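PDB 4Q20: sensor protein DivL from Caulobacter crescentus, which phosphorylates the cell-cycle regulator CtrA and is required for cell division and growth. Local coordinates for residues Y61-L65 against H78-V82; R176-S180 against D191-T195. One frame throughout, in Å; residues are numbered along the deposited sequence.

Contact 1 (Y61-L65 against H78-V82); sequences YSELL and HVAAV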
ATOM      1  N   TYR A  61      -2.765   2.844 -16.461  1.00 68.22           N
ATOM      2  CA  TYR A  61      -3.418   4.072 -16.909  1.00 68.70           C
ATOM      3  C   TYR A  61      -2.533   5.330 -16.847  1.00 69.79           C
ATOM      4  O   TYR A  61      -2.684   6.170 -17.734  1.00 70.31           O
ATOM      5  CB  TYR A  61      -4.702   4.306 -16.154  1.00 69.12           C
ATOM      6  CG  TYR A  61      -5.832   3.431 -16.640  1.00 72.79           C
ATOM      7  CD1 TYR A  61      -6.392   3.620 -17.901  1.00 76.37           C
ATOM      8  CD2 TYR A  61      -6.330   2.399 -15.852  1.00 72.80           C
ATOM      9  CE1 TYR A  61      -7.437   2.824 -18.352  1.00 76.49           C
ATOM     10  CE2 TYR A  61      -7.365   1.586 -16.300  1.00 74.54           C
ATOM     11  CZ  TYR A  61      -7.927   1.816 -17.546  1.00 81.88           C
ATOM     12  OH  TYR A  61      -8.958   1.052 -18.028  1.00 83.59           O
ATOM     13  N   SER A  62      -1.624   5.476 -15.847  1.00 65.45           N
ATOM     14  CA  SER A  62      -0.716   6.662 -15.824  1.00 66.69           C
ATOM     15  C   SER A  62       0.270   6.612 -17.016  1.00 75.11           C
ATOM     16  O   SER A  62       0.567   7.672 -17.573  1.00 76.72           O
ATOM     17  CB  SER A  62       0.023   6.822 -14.491  1.00 66.97           C
ATOM     18  OG  SER A  62       0.840   5.699 -14.191  1.00 79.00           O
ATOM     19  N   GLU A  63       0.711   5.392 -17.452  1.00 73.65           N
ATOM     20  CA  GLU A  63       1.600   5.225 -18.610  1.00 77.31           C
ATOM     21  C   GLU A  63       0.892   5.690 -19.904  1.00 87.54           C
ATOM     22  O   GLU A  63       1.547   6.262 -20.781  1.00 89.68           O
ATOM     23  CB  GLU A  63       2.112   3.773 -18.743  1.00 78.66           C
ATOM     24  CG  GLU A  63       3.209   3.425 -17.739  1.00 86.02           C
ATOM     25  CD  GLU A  63       3.838   2.040 -17.817  1.00110.71           C
ATOM     26  OE1 GLU A  63       3.270   1.159 -18.503  1.00 90.42           O
ATOM     27  OE2 GLU A  63       4.887   1.824 -17.163  1.00105.64           O
ATOM     28  N   LEU A  64      -0.445   5.485 -19.996  1.00 85.89           N
ATOM     29  CA  LEU A  64      -1.250   5.926 -21.134  1.00 88.84           C
ATOM     30  C   LEU A  64      -1.331   7.447 -21.160  1.00 96.80           C
ATOM     31  O   LEU A  64      -1.358   8.043 -22.239  1.00 99.73           O
ATOM     32  CB  LEU A  64      -2.665   5.323 -21.096  1.00 88.93           C
ATOM     33  CG  LEU A  64      -2.866   3.851 -21.522  1.00 94.65           C
ATOM     34  CD1 LEU A  64      -4.325   3.495 -21.512  1.00 96.12           C
ATOM     35  CD2 LEU A  64      -2.375   3.599 -22.914  1.00 97.66           C
ATOM     36  N   LEU A  65      -1.365   8.082 -19.966  1.00 92.88           N
ATOM     37  CA  LEU A  65      -1.406   9.537 -19.814  1.00 93.19           C
ATOM     38  C   LEU A  65      -0.137  10.173 -20.347  1.00101.60           C
ATOM     39  O   LEU A  65      -0.215  11.186 -21.047  1.00103.22           O
ATOM     40  CB  LEU A  65      -1.578   9.925 -18.343  1.00 90.20           C
ATOM     41  CG  LEU A  65      -2.969  10.165 -17.839  1.00 93.36           C
ATOM     42  CD1 LEU A  65      -2.939  10.364 -16.348  1.00 91.35           C
ATOM     43  CD2 LEU A  65      -3.584  11.365 -18.495  1.00 95.22           C
ATOM     44  N   HIS A  78      -8.681   8.169 -18.330  1.00 79.36           N
ATOM     45  CA  HIS A  78      -7.453   7.577 -17.852  1.00 76.94           C
ATOM     46  C   HIS A  78      -7.117   8.136 -16.465  1.00 79.74           C
ATOM     47  O   HIS A  78      -6.805   7.361 -15.562  1.00 76.89           O
ATOM     48  CB  HIS A  78      -6.317   7.813 -18.863  1.00 79.39           C
ATOM     49  CG  HIS A  78      -6.530   7.166 -20.204  1.00 85.45           C
ATOM     50  ND1 HIS A  78      -7.585   6.291 -20.447  1.00 87.54           N
ATOM     51  CD2 HIS A  78      -5.803   7.284 -21.340  1.00 89.64           C
ATOM     52  CE1 HIS A  78      -7.459   5.915 -21.712  1.00 89.21           C
ATOM     53  NE2 HIS A  78      -6.393   6.469 -22.281  1.00 90.90           N
ATOM     54  N   VAL A  79      -7.219   9.467 -16.289  1.00 78.93           N
ATOM     55  CA  VAL A  79      -6.993  10.159 -15.009  1.00 77.66           C
ATOM     56  C   VAL A  79      -7.963   9.607 -13.943  1.00 77.70           C
ATOM     57  O   VAL A  79      -7.530   9.221 -12.858  1.00 76.69           O
ATOM     58  CB  VAL A  79      -7.152  11.696 -15.137  1.00 85.29           C
ATOM     59  CG1 VAL A  79      -7.105  12.352 -13.767  1.00 84.54           C
ATOM     60  CG2 VAL A  79      -6.101  12.305 -16.035  1.00 87.25           C
ATOM     61  N   ALA A  80      -9.265   9.562 -14.274  1.00 71.42           N
ATOM     62  CA  ALA A  80     -10.324   9.082 -13.406  1.00 68.47           C
ATOM     63  C   ALA A  80     -10.051   7.649 -12.952  1.00 69.38           C
ATOM     64  O   ALA A  80     -10.251   7.330 -11.779  1.00 67.32           O
ATOM     65  CB  ALA A  80     -11.651   9.169 -14.130  1.00 71.41           C
ATOM     66  N   ALA A  81      -9.523   6.807 -13.853  1.00 65.33           N
ATOM     67  CA  ALA A  81      -9.203   5.420 -13.505  1.00 61.98           C
ATOM     68  C   ALA A  81      -8.008   5.389 -12.559  1.00 67.06           C
ATOM     69  O   ALA A  81      -8.071   4.672 -11.567  1.00 68.69           O
ATOM     70  CB  ALA A  81      -8.973   4.584 -14.742  1.00 62.73           C
ATOM     71  N   VAL A  82      -7.011   6.254 -12.765  1.00 65.54           N
ATOM     72  CA  VAL A  82      -5.856   6.414 -11.863  1.00 65.59           C
ATOM     73  C   VAL A  82      -6.319   6.881 -10.460  1.00 67.96           C
ATOM     74  O   VAL A  82      -5.935   6.282  -9.462  1.00 67.23           O
ATOM     75  CB  VAL A  82      -4.777   7.399 -12.427  1.00 70.48           C
ATOM     76  CG1 VAL A  82      -3.709   7.724 -11.381  1.00 68.83           C
ATOM     77  CG2 VAL A  82      -4.140   6.868 -13.689  1.00 70.24           C
TER

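Contact 2 (R176-S180 against D191-T195); sequences RVTLS and DVSDT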
ATOM      1  N   ARG A 176     -28.464   1.811 -10.360  1.00104.98           N
ATOM      2  CA  ARG A 176     -28.713   2.769  -9.284  1.00102.24           C
ATOM      3  C   ARG A 176     -28.260   2.234  -7.924  1.00100.01           C
ATOM      4  O   ARG A 176     -28.443   1.050  -7.611  1.00 98.47           O
ATOM      5  CB  ARG A 176     -30.209   3.127  -9.226  1.00105.25           C
ATOM      6  CG  ARG A 176     -30.590   4.185  -8.190  1.00117.38           C
ATOM      7  CD  ARG A 176     -32.100   4.342  -8.114  1.00134.32           C
ATOM      8  NE  ARG A 176     -32.506   5.749  -8.105  1.00147.72           N
ATOM      9  CZ  ARG A 176     -32.708   6.489  -9.194  1.00166.75           C
ATOM     10  NH1 ARG A 176     -32.511   5.973 -10.404  1.00155.20           N
ATOM     11  NH2 ARG A 176     -33.071   7.758  -9.082  1.00157.36           N
ATOM     12  N   VAL A 177     -27.700   3.141  -7.110  1.00 93.18           N
ATOM     13  CA  VAL A 177     -27.265   2.925  -5.729  1.00 87.93           C
ATOM     14  C   VAL A 177     -28.033   3.948  -4.878  1.00 92.05           C
ATOM     15  O   VAL A 177     -27.938   5.151  -5.122  1.00 93.48           O
ATOM     16  CB  VAL A 177     -25.722   2.997  -5.548  1.00 89.58           C
ATOM     17  CG1 VAL A 177     -25.332   2.967  -4.075  1.00 85.23           C
ATOM     18  CG2 VAL A 177     -25.025   1.868  -6.306  1.00 89.79           C
ATOM     19  N   THR A 178     -28.819   3.466  -3.913  1.00 87.41           N
ATOM     20  CA  THR A 178     -29.636   4.342  -3.082  1.00 88.06           C
ATOM     21  C   THR A 178     -29.183   4.331  -1.631  1.00 89.66           C
ATOM     22  O   THR A 178     -28.968   3.264  -1.062  1.00 87.36           O
ATOM     23  CB  THR A 178     -31.136   3.940  -3.176  1.00 95.82           C
ATOM     24  OG1 THR A 178     -31.441   3.488  -4.506  1.00 98.01           O
ATOM     25  CG2 THR A 178     -32.081   5.076  -2.746  1.00 90.44           C
ATOM     26  N   LEU A 179     -29.084   5.528  -1.043  1.00 87.76           N
ATOM     27  CA  LEU A 179     -28.753   5.798   0.357  1.00 86.00           C
ATOM     28  C   LEU A 179     -30.002   6.269   1.056  1.00 91.37           C
ATOM     29  O   LEU A 179     -30.463   7.374   0.771  1.00 95.48           O
ATOM     30  CB  LEU A 179     -27.677   6.899   0.466  1.00 87.45           C
ATOM     31  CG  LEU A 179     -26.243   6.557   0.158  1.00 91.15           C
ATOM     32  CD1 LEU A 179     -25.898   6.924  -1.283  1.00 94.74           C
ATOM     33  CD2 LEU A 179     -25.338   7.366   1.037  1.00 93.12           C
ATOM     34  N   SER A 180     -30.563   5.464   1.947  1.00 85.81           N
ATOM     35  CA  SER A 180     -31.784   5.861   2.659  1.00 87.97           C
ATOM     36  C   SER A 180     -31.631   5.728   4.185  1.00 90.83           C
ATOM     37  O   SER A 180     -30.730   5.040   4.673  1.00 88.69           O
ATOM     38  CB  SER A 180     -32.989   5.048   2.176  1.00 90.93           C
ATOM     39  OG  SER A 180     -32.753   3.651   2.238  1.00 90.33           O
ATOM     40  N   ASP A 191     -29.855   2.464   5.108  1.00 84.62           N
ATOM     41  CA  ASP A 191     -29.817   1.443   4.059  1.00 83.83           C
ATOM     42  C   ASP A 191     -29.004   1.895   2.853  1.00 85.99           C
ATOM     43  O   ASP A 191     -28.996   3.076   2.516  1.00 88.12           O
ATOM     44  CB  ASP A 191     -31.235   1.050   3.602  1.00 88.60           C
ATOM     45  CG  ASP A 191     -32.210   0.720   4.719  1.00107.89           C
ATOM     46  OD1 ASP A 191     -32.282  -0.468   5.103  1.00107.76           O
ATOM     47  OD2 ASP A 191     -32.958   1.648   5.162  1.00120.65           O
ATOM     48  N   VAL A 192     -28.295   0.959   2.221  1.00 79.65           N
ATOM     49  CA  VAL A 192     -27.522   1.217   1.006  1.00 79.78           C
ATOM     50  C   VAL A 192     -27.907   0.094   0.040  1.00 86.46           C
ATOM     51  O   VAL A 192     -27.416  -1.040   0.122  1.00 85.56           O
ATOM     52  CB  VAL A 192     -25.984   1.393   1.198  1.00 80.48           C
ATOM     53  CG1 VAL A 192     -25.295   1.605  -0.147  1.00 81.50           C
ATOM     54  CG2 VAL A 192     -25.674   2.550   2.143  1.00 79.73           C
ATOM     55  N   SER A 193     -28.874   0.411  -0.817  1.00 86.49           N
ATOM     56  CA  SER A 193     -29.458  -0.495  -1.798  1.00 87.06           C
ATOM     57  C   SER A 193     -28.754  -0.341  -3.149  1.00 90.58           C
ATOM     58  O   SER A 193     -28.282   0.741  -3.486  1.00 89.87           O
ATOM     59  CB  SER A 193     -30.946  -0.208  -1.926  1.00 91.79           C
ATOM     60  OG  SER A 193     -31.471  -0.791  -3.106  1.00109.98           O
ATOM     61  N   ASP A 194     -28.653  -1.430  -3.901  1.00 87.92           N
ATOM     62  CA  ASP A 194     -28.033  -1.389  -5.220  1.00 91.03           C
ATOM     63  C   ASP A 194     -28.802  -2.274  -6.183  1.00 97.14           C
ATOM     64  O   ASP A 194     -29.359  -3.294  -5.780  1.00 94.54           O
ATOM     65  CB  ASP A 194     -26.528  -1.747  -5.196  1.00 92.31           C
ATOM     66  CG  ASP A 194     -26.159  -3.133  -4.684  1.00104.82           C
ATOM     67  OD1 ASP A 194     -26.217  -4.103  -5.496  1.00106.77           O
ATOM     68  OD2 ASP A 194     -25.708  -3.238  -3.491  1.00106.34           O
ATOM     69  N   THR A 195     -28.837  -1.865  -7.463  1.00 98.64           N
ATOM     70  CA  THR A 195     -29.543  -2.598  -8.517  1.00102.83           C
ATOM     71  C   THR A 195     -28.541  -3.496  -9.257  1.00111.19           C
ATOM     72  O   THR A 195     -28.742  -3.843 -10.427  1.00115.92           O
ATOM     73  CB  THR A 195     -30.292  -1.621  -9.456  1.00109.24           C
ATOM     74  OG1 THR A 195     -29.346  -0.845 -10.200  1.00112.88           O
ATOM     75  CG2 THR A 195     -31.269  -0.716  -8.711  1.00102.16           C
TER

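Contact 1 (Y61-L65 against H78-V82)
Ser62 packs beside Val82, and its hydroxyl OG is gripped from elsewhere. The OG hydroxyl is shared between Ile58 O and Ile59 O of its own helix, and Arg83 NH1 of the second subunit adds a weak bond. The contact lies in the HisKA domain, where two helices form an antiparallel hairpin that packs against the second subunit. The short helical segments here run at 148° to each other. The link across the hairpin is apolar and aromatic. Val82 CG2 reaches Ser62 N at 3.6 Å and also touches Tyr61 CB at 3.6 Å. The Tyr61 side chain has CG anti to its carbonyl carbon (chi1 -77°), which sends the ring out toward Ala81 and His78. The methyl CB of Ala81 sits over one face of that ring in a CH-pi contact, 3.7 Å from the ring centroid. The His78 ring lies obliquely to the Tyr61 ring, with the planes at 42° and centroids 5.7 Å apart. Leu64 covers a face of the His78 imidazole with CD1, 4.0 Å from its centroid. Leu64 CB also approaches His78 CD2, at 3.7 Å. His78 NE2 has a weak hydrogen bond with Arg74 NE, one turn earlier. On another side of the hairpin interface, Leu65 comes across Val79 at about a right angle. Both Leu65 methyls touch Val79 CG2, with CD2 at 3.6 Å.

Contact 2 (R176-S180 against D191-T195)
Arg176 and Thr195 close one end of the antiparallel ladder between strands 176-183 and 187-194. The backbone N of Arg176 donates to Thr195 OG1 at 2.8 Å, nearly straight at 169°. The hydroxyl lies between the backbone N and carbonyl carbon of Thr195 (chi1 68°), where it can take this bond. In return, Thr195 N bonds Arg176 O at 2.9 Å. Regular pairing follows. Thr178 N bonds Ser193 O at 2.8 Å, and Ser193 N returns to Thr178 O. Ser180 and Asp191 form the next hydrogen-bonded pair, with Asp191 N to Ser180 O at 2.8 Å. On the face that carries Thr178, Ser180, Asp191 and Ser193, Ser180 OG rests on Asp191 CB at 3.3 Å. The Asp191 carboxylate is fixed from outside: OD1 hydrogen-bonds Thr250 OG1 and makes a salt bridge to Arg189. The other face carries Val177, Leu179, Val192 and Asp194, and Val177 CG1 meets Val192 CG1 at 4.2 Å. Asp194 and Thr195 open the DxGxG motif (G1 box) of GHKL ATPases, probably part of the nucleotide pocket as in relatives. The two strands form a beta hairpin within the mixed sheet of the ATPase domain. Strand 137-141 flanks segment 176-180, strand 247-254 flanks segment 191-195, and helix 153-170 packs over Val177, Leu179 and Val192.

Overall arrangement
From the N terminus, helix 26-66 carries Tyr49, the autophosphorylation site, which is unmodified here. It ends just after segment 61-65. Contact 1 then closes the turn into helix 73-103, with 12 residues between its segments, and ties the two HisKA helices together. The chain goes on into the ATPase domain. There contact 2 closes a second local loop, with 10 residues between its segments, and joins the strands of a hairpin. The contacts are in series, so they neither nest nor cross. The centres of contact 1 and contact 2 are 29 Å apart. The nearest atoms of contact 1 and contact 2 are about 17 Å apart. One belongs to the helical dimer region, the other to the sheet of the ATPase domain.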